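Ubiquitin-conjugating ligase MGC351130 (Homo sapiens, PDB 1YRV) catalyses the covalent attachment of ubiquitin to other proteins as an E2 enzyme, this chain being its UBC core. Local coordinates at residues 55-60 and 126-131; 70-75 and 134-139; 85-90 and 116-121. All blocks are in the same frame, centred on the assembly; numbering follows the deposited sequence.

Contacts 1 and 2 share helix 124-135 and lie about 9 Å apart between centres: strand 54-60 meets the middle of the helix, and its neighbour 71-77 meets the end. The two strands are joined by probable hydrogen bonds Ile59 O to Phe72 N (2.7 Å) and Val57 O to Leu74 N (2.8 Å). Contact 3 starts just before strand 88-91, the neighbour of 71-77 on the side away from 54-60, about 17 Å from contact 2 and about 13 Å from contact 1, centre to centre; Ile127 CD1 reaches Pro87 CG at 4.0 Å. The predicted thioester cysteine, Cys108, has its side chain about 8 Å from that of Leu135 and about 10 Å from that of Leu131, whereas contact 3 is away from that site.

Contact 1: 55-60 and 126-131; sequences WEVEIE and SILLAL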
loop_
_atom_site.group_PDB
_atom_site.type_symbol
_atom_site.label_atom_id
_atom_site.label_comp_id
_atom_site.label_asym_id
_atom_site.label_seq_id
_atom_site.Cartn_x
_atom_site.Cartn_y
_atom_site.Cartn_z
ATOM N N TRP A 55 6.772 -2.689 -8.267
ATOM C CA TRP A 55 7.484 -2.107 -7.113
ATOM C C TRP A 55 7.481 -2.941 -5.858
ATOM O O TRP A 55 6.545 -3.686 -5.583
ATOM C CB TRP A 55 6.872 -0.769 -6.709
ATOM C CG TRP A 55 6.938 0.212 -7.764
ATOM C CD1 TRP A 55 6.231 0.208 -8.920
ATOM C CD2 TRP A 55 7.858 1.310 -7.843
ATOM N NE1 TRP A 55 6.660 1.236 -9.724
ATOM C CE2 TRP A 55 7.649 1.923 -9.087
ATOM C CE3 TRP A 55 8.827 1.832 -6.973
ATOM C CZ2 TRP A 55 8.395 3.026 -9.499
ATOM C CZ3 TRP A 55 9.569 2.933 -7.377
ATOM C CH2 TRP A 55 9.342 3.524 -8.640
ATOM N N GLU A 56 8.530 -2.764 -5.070
ATOM C CA GLU A 56 8.630 -3.430 -3.794
ATOM C C GLU A 56 8.664 -2.339 -2.742
ATOM O O GLU A 56 9.546 -1.466 -2.739
ATOM C CB GLU A 56 9.873 -4.291 -3.734
ATOM C CG GLU A 56 9.679 -5.631 -4.396
ATOM C CD GLU A 56 10.914 -6.511 -4.273
ATOM O OE1 GLU A 56 10.919 -7.629 -4.836
ATOM O OE2 GLU A 56 11.883 -6.076 -3.613
ATOM N N VAL A 57 7.688 -2.376 -1.848
ATOM C CA VAL A 57 7.621 -1.345 -0.844
ATOM C C VAL A 57 7.494 -1.820 0.598
ATOM O O VAL A 57 6.937 -2.876 0.886
ATOM C CB VAL A 57 6.446 -0.362 -1.119
ATOM C CG1 VAL A 57 6.300 -0.128 -2.604
ATOM C CG2 VAL A 57 5.162 -0.876 -0.522
ATOM N N GLU A 58 8.022 -0.991 1.488
ATOM C CA GLU A 58 7.988 -1.187 2.935
ATOM C C GLU A 58 7.533 0.112 3.593
ATOM O O GLU A 58 8.150 1.172 3.410
ATOM C CB GLU A 58 9.371 -1.574 3.449
ATOM C CG GLU A 58 9.685 -3.038 3.204
ATOM C CD GLU A 58 10.810 -3.586 4.104
ATOM O OE1 GLU A 58 10.919 -3.148 5.283
ATOM O OE2 GLU A 58 11.562 -4.479 3.631
ATOM N N ILE A 59 6.441 0.022 4.342
ATOM C CA ILE A 59 5.901 1.184 5.017
ATOM C C ILE A 59 5.832 0.938 6.515
ATOM O O ILE A 59 5.218 -0.027 6.953
ATOM C CB ILE A 59 4.499 1.519 4.518
ATOM C CG1 ILE A 59 4.482 1.629 2.998
ATOM C CG2 ILE A 59 4.064 2.865 5.083
ATOM C CD1 ILE A 59 3.080 1.793 2.423
ATOM N N GLU A 60 6.488 1.790 7.298
ATOM C CA GLU A 60 6.473 1.613 8.748
ATOM C C GLU A 60 5.099 1.939 9.332
ATOM O O GLU A 60 4.369 2.804 8.816
ATOM C CB GLU A 60 7.545 2.478 9.409
ATOM C CG GLU A 60 8.963 2.009 9.121
ATOM C CD GLU A 60 10.043 2.904 9.763
ATOM O OE1 GLU A 60 9.680 3.984 10.300
ATOM O OE2 GLU A 60 11.249 2.531 9.719
ATOM N N SER A 126 1.739 9.958 -2.881
ATOM C CA SER A 126 0.408 10.026 -2.293
ATOM C C SER A 126 -0.030 8.680 -1.839
ATOM O O SER A 126 -0.454 8.482 -0.700
ATOM C CB SER A 126 -0.625 10.487 -3.313
ATOM O OG SER A 126 -0.492 11.847 -3.574
ATOM N N ILE A 127 0.032 7.754 -2.781
ATOM C CA ILE A 127 -0.351 6.378 -2.547
ATOM C C ILE A 127 0.400 5.793 -1.356
ATOM O O ILE A 127 -0.172 5.082 -0.540
ATOM C CB ILE A 127 -0.037 5.547 -3.784
ATOM C CG1 ILE A 127 -0.747 6.182 -5.009
ATOM C CG2 ILE A 127 -0.351 4.095 -3.491
ATOM C CD1 ILE A 127 -0.447 5.494 -6.308
ATOM N N LEU A 128 1.682 6.097 -1.260
ATOM C CA LEU A 128 2.477 5.553 -0.175
ATOM C C LEU A 128 2.070 6.181 1.168
ATOM O O LEU A 128 1.849 5.457 2.135
ATOM C CB LEU A 128 3.971 5.739 -0.484
ATOM C CG LEU A 128 4.507 4.974 -1.719
ATOM C CD1 LEU A 128 6.034 5.168 -1.964
ATOM C CD2 LEU A 128 4.232 3.478 -1.480
ATOM N N LEU A 129 1.935 7.508 1.228
ATOM C CA LEU A 129 1.530 8.153 2.470
ATOM C C LEU A 129 0.111 7.739 2.793
ATOM O O LEU A 129 -0.184 7.399 3.938
ATOM C CB LEU A 129 1.604 9.688 2.372
ATOM C CG LEU A 129 2.956 10.313 1.944
ATOM C CD1 LEU A 129 2.791 11.798 1.745
ATOM C CD2 LEU A 129 4.063 10.023 2.990
ATOM N N ALA A 130 -0.787 7.740 1.809
ATOM C CA ALA A 130 -2.161 7.348 2.128
ATOM C C ALA A 130 -2.198 5.932 2.697
ATOM O O ALA A 130 -2.874 5.683 3.712
ATOM C CB ALA A 130 -3.089 7.450 0.890
ATOM N N LEU A 131 -1.482 5.008 2.058
ATOM C CA LEU A 131 -1.418 3.608 2.524
ATOM C C LEU A 131 -0.989 3.540 3.985
ATOM O O LEU A 131 -1.600 2.853 4.797
ATOM C CB LEU A 131 -0.416 2.811 1.676
ATOM C CG LEU A 131 -0.913 1.764 0.657
ATOM C CD1 LEU A 131 -2.203 2.170 0.057
ATOM C CD2 LEU A 131 0.154 1.579 -0.406
#
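Ile59 and Leu128 bring strand 54-60 and helix 124-135 together, their CA atoms 7.6 Å apart and the axes of the two short segments 9.4 Å apart at closest approach, with directions inclined by 42°. The strand sends two buried side chains into the gap, Val57 and Ile59, and the longer one does most of the work. Ile59 places CG1 beside its backbone N (chi1 -52°) and then runs on extended (chi2 173°), which carries CD1 down to the helix surface. There CD1 lands on Leu131 CB at 3.7 Å, the two side chains crossing at about a right angle, so that a single methyl presses on the root of the leucine. Leu131 CD2 also touches this methyl, at 4.1 Å. The same methyl also rests against the carbonyl oxygen of Leu128, with 3.9 Å between Ile59 CD1 and Leu128 O.

This is the sheet-helix core of the UBC fold, in which the central helix lies across one face of a four-stranded antiparallel meander. Leu128 starts out along the interface and its CD2 branch turns in, meeting Val57 CG1 at 4.3 Å and Ile59 CD1 at 4.4 Å, a loose grip by one methyl group on two residues of the strand. The same leucine reaches on to Ala45 of the edge strand 43-47, while Val57 also packs against Leu74 and Ile76 on the next strand. At the end of the strand a polar link joins the two elements, Gln132 NE2 hydrogen-bonding Glu60 O, and the Ile59 side chain touches Gln132 as well.

Contact 2: 70-75 and 134-139; sequences LVFQLT and MLSNPV
Phe72 and Leu135 each set CG beside the backbone N and anti to the carbonyl carbon (chi1 -53° and -78°), and from these torsions the two side chains slide past each other in opposite directions. The aromatic ring is thereby carried to the last turn of helix 124-135, where it takes Leu135 over one face: CB of that leucine stands 4.0 Å from the ring centroid and 19° off its normal, a CH-pi contact displaced toward the rim. Phe72 CZ itself is 3.9 Å from Leu135 CB and comes to 3.5 Å from Leu135 O. The outer end of the ring thus meets both the side chain and the carbonyl of one residue.

Ser136 occupies the edge, its OG in the plane of the ring and 3.7 Å from Phe72 CE2. That hydroxyl is engaged with Gln132 O and Leu62 N, so it meets the aromatic C-H with its polar bonding already supplied by backbone groups. Two residues further along the strand, Leu74 CD1 adds a light touch on Leu135 CD1 at 4.5 Å, and both leucines also pack on Phe91 of strand 88-91.

Beyond the helix the chain turns toward the His-Pro-Asn motif familiar from E2 enzymes: His97 NE2 hydrogen-bonds Leu135 O, and Asn99 OD1 takes the N-H of Val139. The oxygen that lies against Phe72 CZ is therefore also a histidine partner. With Leu135 CB over a face and the bound Ser136 hydroxyl at an edge, the buried ring probably sits where the apolar core gives way to the hydrogen-bonded surroundings of the motif near the predicted active site.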
loop_
_atom_site.group_PDB
_atom_site.type_symbol
_atom_site.label_atom_id
_atom_site.label_comp_id
_atom_site.label_asym_id
_atom_site.label_seq_id
_atom_site.Cartn_x
_atom_site.Cartn_y
_atom_site.Cartn_z
ATOM N N LEU A 70 5.911 -1.779 13.561
ATOM C CA LEU A 70 5.743 -2.798 12.540
ATOM C C LEU A 70 6.029 -2.239 11.134
ATOM O O LEU A 70 6.178 -1.023 10.948
ATOM C CB LEU A 70 4.327 -3.366 12.639
ATOM C CG LEU A 70 4.179 -4.212 13.913
ATOM C CD1 LEU A 70 2.721 -4.434 14.305
ATOM C CD2 LEU A 70 4.872 -5.526 13.665
ATOM N N VAL A 71 6.093 -3.129 10.146
ATOM C CA VAL A 71 6.387 -2.723 8.777
ATOM C C VAL A 71 5.532 -3.452 7.749
ATOM O O VAL A 71 5.516 -4.677 7.715
ATOM C CB VAL A 71 7.875 -2.976 8.448
ATOM C CG1 VAL A 71 8.178 -2.574 7.012
ATOM C CG2 VAL A 71 8.750 -2.165 9.398
ATOM N N PHE A 72 4.821 -2.703 6.911
ATOM C CA PHE A 72 3.988 -3.316 5.883
ATOM C C PHE A 72 4.860 -3.535 4.651
ATOM O O PHE A 72 5.413 -2.585 4.082
ATOM C CB PHE A 72 2.801 -2.410 5.534
ATOM C CG PHE A 72 1.976 -1.968 6.733
ATOM C CD1 PHE A 72 1.196 -2.872 7.452
ATOM C CD2 PHE A 72 1.935 -0.634 7.103
ATOM C CE1 PHE A 72 0.367 -2.435 8.524
ATOM C CE2 PHE A 72 1.113 -0.195 8.163
ATOM C CZ PHE A 72 0.330 -1.104 8.874
ATOM N N GLN A 73 5.028 -4.796 4.273
ATOM C CA GLN A 73 5.818 -5.141 3.091
ATOM C C GLN A 73 4.846 -5.491 1.975
ATOM O O GLN A 73 4.154 -6.502 2.036
ATOM C CB GLN A 73 6.717 -6.320 3.386
ATOM C CG GLN A 73 7.810 -5.973 4.338
ATOM C CD GLN A 73 8.505 -7.193 4.838
ATOM O OE1 GLN A 73 7.914 -7.984 5.571
ATOM N NE2 GLN A 73 9.764 -7.380 4.432
ATOM N N LEU A 74 4.819 -4.648 0.951
ATOM C CA LEU A 74 3.891 -4.802 -0.153
ATOM C C LEU A 74 4.566 -4.797 -1.515
ATOM O O LEU A 74 5.761 -4.539 -1.640
ATOM C CB LEU A 74 2.929 -3.613 -0.115
ATOM C CG LEU A 74 2.352 -3.227 1.235
ATOM C CD1 LEU A 74 2.173 -1.719 1.337
ATOM C CD2 LEU A 74 1.053 -3.953 1.430
ATOM N N THR A 75 3.777 -5.117 -2.535
ATOM C CA THR A 75 4.235 -4.999 -3.905
ATOM C C THR A 75 3.140 -4.142 -4.538
ATOM O O THR A 75 1.944 -4.268 -4.205
ATOM C CB THR A 75 4.335 -6.339 -4.700
ATOM O OG1 THR A 75 3.041 -6.927 -4.808
ATOM C CG2 THR A 75 5.292 -7.289 -4.061
ATOM N N MET A 134 -3.925 4.791 6.276
ATOM C CA MET A 134 -5.062 3.905 6.203
ATOM C C MET A 134 -4.760 2.544 6.792
ATOM O O MET A 134 -5.513 2.051 7.606
ATOM C CB MET A 134 -5.524 3.761 4.743
ATOM C CG MET A 134 -5.836 5.090 4.015
ATOM S SD MET A 134 -6.909 4.968 2.473
ATOM C CE MET A 134 -7.031 6.830 2.009
ATOM N N LEU A 135 -3.654 1.934 6.398
ATOM C CA LEU A 135 -3.353 0.612 6.922
ATOM C C LEU A 135 -3.070 0.622 8.444
ATOM O O LEU A 135 -3.081 -0.436 9.107
ATOM C CB LEU A 135 -2.190 -0.018 6.145
ATOM C CG LEU A 135 -2.593 -0.588 4.776
ATOM C CD1 LEU A 135 -1.377 -0.693 3.863
ATOM C CD2 LEU A 135 -3.275 -1.956 4.930
ATOM N N SER A 136 -2.847 1.809 9.002
ATOM C CA SER A 136 -2.612 1.932 10.436
ATOM C C SER A 136 -3.887 2.335 11.173
ATOM O O SER A 136 -3.859 2.542 12.378
ATOM C CB SER A 136 -1.531 2.966 10.710
ATOM O OG SER A 136 -0.333 2.571 10.097
ATOM N N ASN A 137 -4.991 2.438 10.443
ATOM C CA ASN A 137 -6.261 2.831 11.016
ATOM C C ASN A 137 -7.381 2.107 10.330
ATOM O O ASN A 137 -8.068 2.662 9.483
ATOM C CB ASN A 137 -6.476 4.336 10.878
ATOM C CG ASN A 137 -5.426 5.130 11.621
ATOM O OD1 ASN A 137 -5.285 4.999 12.842
ATOM N ND2 ASN A 137 -4.660 5.934 10.892
ATOM N N PRO A 138 -7.573 0.839 10.682
ATOM C CA PRO A 138 -8.621 -0.013 10.123
ATOM C C PRO A 138 -10.045 0.578 10.177
ATOM O O PRO A 138 -10.393 1.383 11.047
ATOM C CB PRO A 138 -8.486 -1.284 10.957
ATOM C CG PRO A 138 -7.013 -1.343 11.222
ATOM C CD PRO A 138 -6.710 0.074 11.605
ATOM N N VAL A 139 -10.856 0.151 9.219
ATOM C CA VAL A 139 -12.241 0.572 9.113
ATOM C C VAL A 139 -13.020 -0.567 9.745
ATOM O O VAL A 139 -13.451 -1.500 9.051
ATOM C CB VAL A 139 -12.674 0.697 7.625
ATOM C CG1 VAL A 139 -14.121 1.152 7.522
ATOM C CG2 VAL A 139 -11.749 1.647 6.891
#

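Contact 3: 85-90 and 116-121; sequences APPVVK and EKWNTN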
loop_
_atom_site.group_PDB
_atom_site.type_symbol
_atom_site.label_atom_id
_atom_site.label_comp_id
_atom_site.label_asym_id
_atom_site.label_seq_id
_atom_site.Cartn_x
_atom_site.Cartn_y
_atom_site.Cartn_z
ATOM N N ALA A 85 -5.845 4.773 -14.017
ATOM C CA ALA A 85 -6.206 3.625 -13.208
ATOM C C ALA A 85 -5.238 3.423 -12.061
ATOM O O ALA A 85 -4.029 3.645 -12.211
ATOM C CB ALA A 85 -6.209 2.374 -14.066
ATOM N N PRO A 86 -5.760 2.954 -10.912
ATOM C CA PRO A 86 -4.963 2.692 -9.703
ATOM C C PRO A 86 -4.056 1.473 -9.816
ATOM O O PRO A 86 -4.360 0.516 -10.516
ATOM C CB PRO A 86 -6.020 2.479 -8.605
ATOM C CG PRO A 86 -7.225 1.890 -9.383
ATOM C CD PRO A 86 -7.209 2.789 -10.638
ATOM N N PRO A 87 -2.914 1.489 -9.121
ATOM C CA PRO A 87 -2.059 0.307 -9.221
ATOM C C PRO A 87 -2.744 -0.811 -8.436
ATOM O O PRO A 87 -3.794 -0.591 -7.826
ATOM C CB PRO A 87 -0.737 0.765 -8.564
ATOM C CG PRO A 87 -1.192 1.785 -7.546
ATOM C CD PRO A 87 -2.333 2.528 -8.251
ATOM N N VAL A 88 -2.205 -2.018 -8.494
ATOM C CA VAL A 88 -2.771 -3.093 -7.691
ATOM C C VAL A 88 -1.768 -3.303 -6.548
ATOM O O VAL A 88 -0.582 -3.563 -6.786
ATOM C CB VAL A 88 -2.875 -4.420 -8.441
ATOM C CG1 VAL A 88 -3.282 -5.518 -7.453
ATOM C CG2 VAL A 88 -3.904 -4.333 -9.583
ATOM N N VAL A 89 -2.240 -3.187 -5.318
ATOM C CA VAL A 89 -1.370 -3.361 -4.166
ATOM C C VAL A 89 -1.703 -4.690 -3.480
ATOM O O VAL A 89 -2.879 -5.041 -3.271
ATOM C CB VAL A 89 -1.544 -2.181 -3.137
ATOM C CG1 VAL A 89 -0.785 -2.477 -1.851
ATOM C CG2 VAL A 89 -1.059 -0.869 -3.744
ATOM N N LYS A 90 -0.654 -5.426 -3.149
ATOM C CA LYS A 90 -0.811 -6.682 -2.467
ATOM C C LYS A 90 0.224 -6.852 -1.389
ATOM O O LYS A 90 1.367 -6.398 -1.521
ATOM C CB LYS A 90 -0.698 -7.839 -3.440
ATOM C CG LYS A 90 -1.915 -8.001 -4.307
ATOM C CD LYS A 90 -1.680 -9.050 -5.383
ATOM C CE LYS A 90 -2.921 -9.194 -6.270
ATOM N NZ LYS A 90 -4.156 -9.502 -5.430
ATOM N N GLU A 116 -14.776 5.455 -8.598
ATOM C CA GLU A 116 -15.180 6.815 -8.324
ATOM C C GLU A 116 -14.271 7.485 -7.330
ATOM O O GLU A 116 -14.270 8.705 -7.227
ATOM C CB GLU A 116 -16.614 6.831 -7.799
ATOM C CG GLU A 116 -17.612 6.065 -8.664
ATOM C CD GLU A 116 -19.052 6.421 -8.304
ATOM O OE1 GLU A 116 -19.396 7.627 -8.371
ATOM O OE2 GLU A 116 -19.840 5.506 -7.952
ATOM N N LYS A 117 -13.498 6.682 -6.602
ATOM C CA LYS A 117 -12.583 7.196 -5.595
ATOM C C LYS A 117 -11.183 7.437 -6.125
ATOM O O LYS A 117 -10.430 8.189 -5.533
ATOM C CB LYS A 117 -12.535 6.256 -4.378
ATOM C CG LYS A 117 -13.449 6.665 -3.225
ATOM C CD LYS A 117 -14.888 6.815 -3.652
ATOM C CE LYS A 117 -15.780 7.413 -2.523
ATOM N NZ LYS A 117 -15.377 8.822 -2.116
ATOM N N TRP A 118 -10.828 6.826 -7.244
ATOM C CA TRP A 118 -9.509 7.067 -7.799
ATOM C C TRP A 118 -9.391 8.531 -8.204
ATOM O O TRP A 118 -10.382 9.188 -8.498
ATOM C CB TRP A 118 -9.273 6.176 -9.012
ATOM C CG TRP A 118 -7.989 6.471 -9.699
ATOM C CD1 TRP A 118 -7.820 6.921 -10.985
ATOM C CD2 TRP A 118 -6.679 6.335 -9.146
ATOM N NE1 TRP A 118 -6.490 7.067 -11.260
ATOM C CE2 TRP A 118 -5.759 6.710 -10.149
ATOM C CE3 TRP A 118 -6.185 5.929 -7.892
ATOM C CZ2 TRP A 118 -4.383 6.690 -9.956
ATOM C CZ3 TRP A 118 -4.809 5.908 -7.693
ATOM C CH2 TRP A 118 -3.922 6.287 -8.728
ATOM N N ASN A 119 -8.177 9.052 -8.198
ATOM C CA ASN A 119 -7.978 10.439 -8.576
ATOM C C ASN A 119 -6.626 10.516 -9.280
ATOM O O ASN A 119 -5.629 9.977 -8.787
ATOM C CB ASN A 119 -7.991 11.326 -7.329
ATOM C CG ASN A 119 -8.094 12.794 -7.659
ATOM O OD1 ASN A 119 -7.240 13.371 -8.339
ATOM N ND2 ASN A 119 -9.155 13.415 -7.184
ATOM N N THR A 120 -6.576 11.192 -10.416
ATOM C CA THR A 120 -5.313 11.263 -11.146
ATOM C C THR A 120 -4.256 12.082 -10.434
ATOM O O THR A 120 -3.126 12.214 -10.905
ATOM C CB THR A 120 -5.487 11.813 -12.569
ATOM O OG1 THR A 120 -5.910 13.180 -12.500
ATOM C CG2 THR A 120 -6.499 10.978 -13.344
ATOM N N ASN A 121 -4.638 12.622 -9.285
ATOM C CA ASN A 121 -3.737 13.418 -8.466
ATOM C C ASN A 121 -2.957 12.516 -7.561
ATOM O O ASN A 121 -2.033 12.961 -6.892
ATOM C CB ASN A 121 -4.518 14.379 -7.613
ATOM C CG ASN A 121 -4.988 15.570 -8.387
ATOM O OD1 ASN A 121 -5.510 15.454 -9.511
ATOM N ND2 ASN A 121 -4.804 16.744 -7.799
#
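Pro86 packs on the indole of Trp118 chiefly through a CH-pi contact: CB lies over the six-membered ring, 3.9 Å from its centroid and 27° off the normal, with 3.5 Å between Pro86 CB and Trp118 CE3. The proline ring extends back over the indole, and its CD sits 3.9 Å from Trp118 CG. Backbone covers the same face, Pro86 N standing 3.8 Å above the centre of the Trp118 ring system and Ala85 C nearer its rim; on the opposite face Thr120 N lies 4.2 Å above the Trp118 plane. CG anti to the backbone N (chi1 175°) swings the indole out to the prolines, and chi2 of -118° turns its face to them.

A weaker apolar touch comes from the second proline, Pro87 CD to Trp118 CH2 at 4.1 Å, the two side chains crossing at about a right angle. Consecutive prolines leading into the last strand of the meander are a recurring E2 feature, and here they meet the loop between helices 110-113 and 124-135. Pro87 also packs on Phe78 and Ile76, while Pro86 and Trp118 rest on Leu112 and Phe111 respectively.

Among polar interactions, Trp118 NE1 hydrogen-bonds Asn83 O, just before the proline stretch, which helps hold the rotation of the indole.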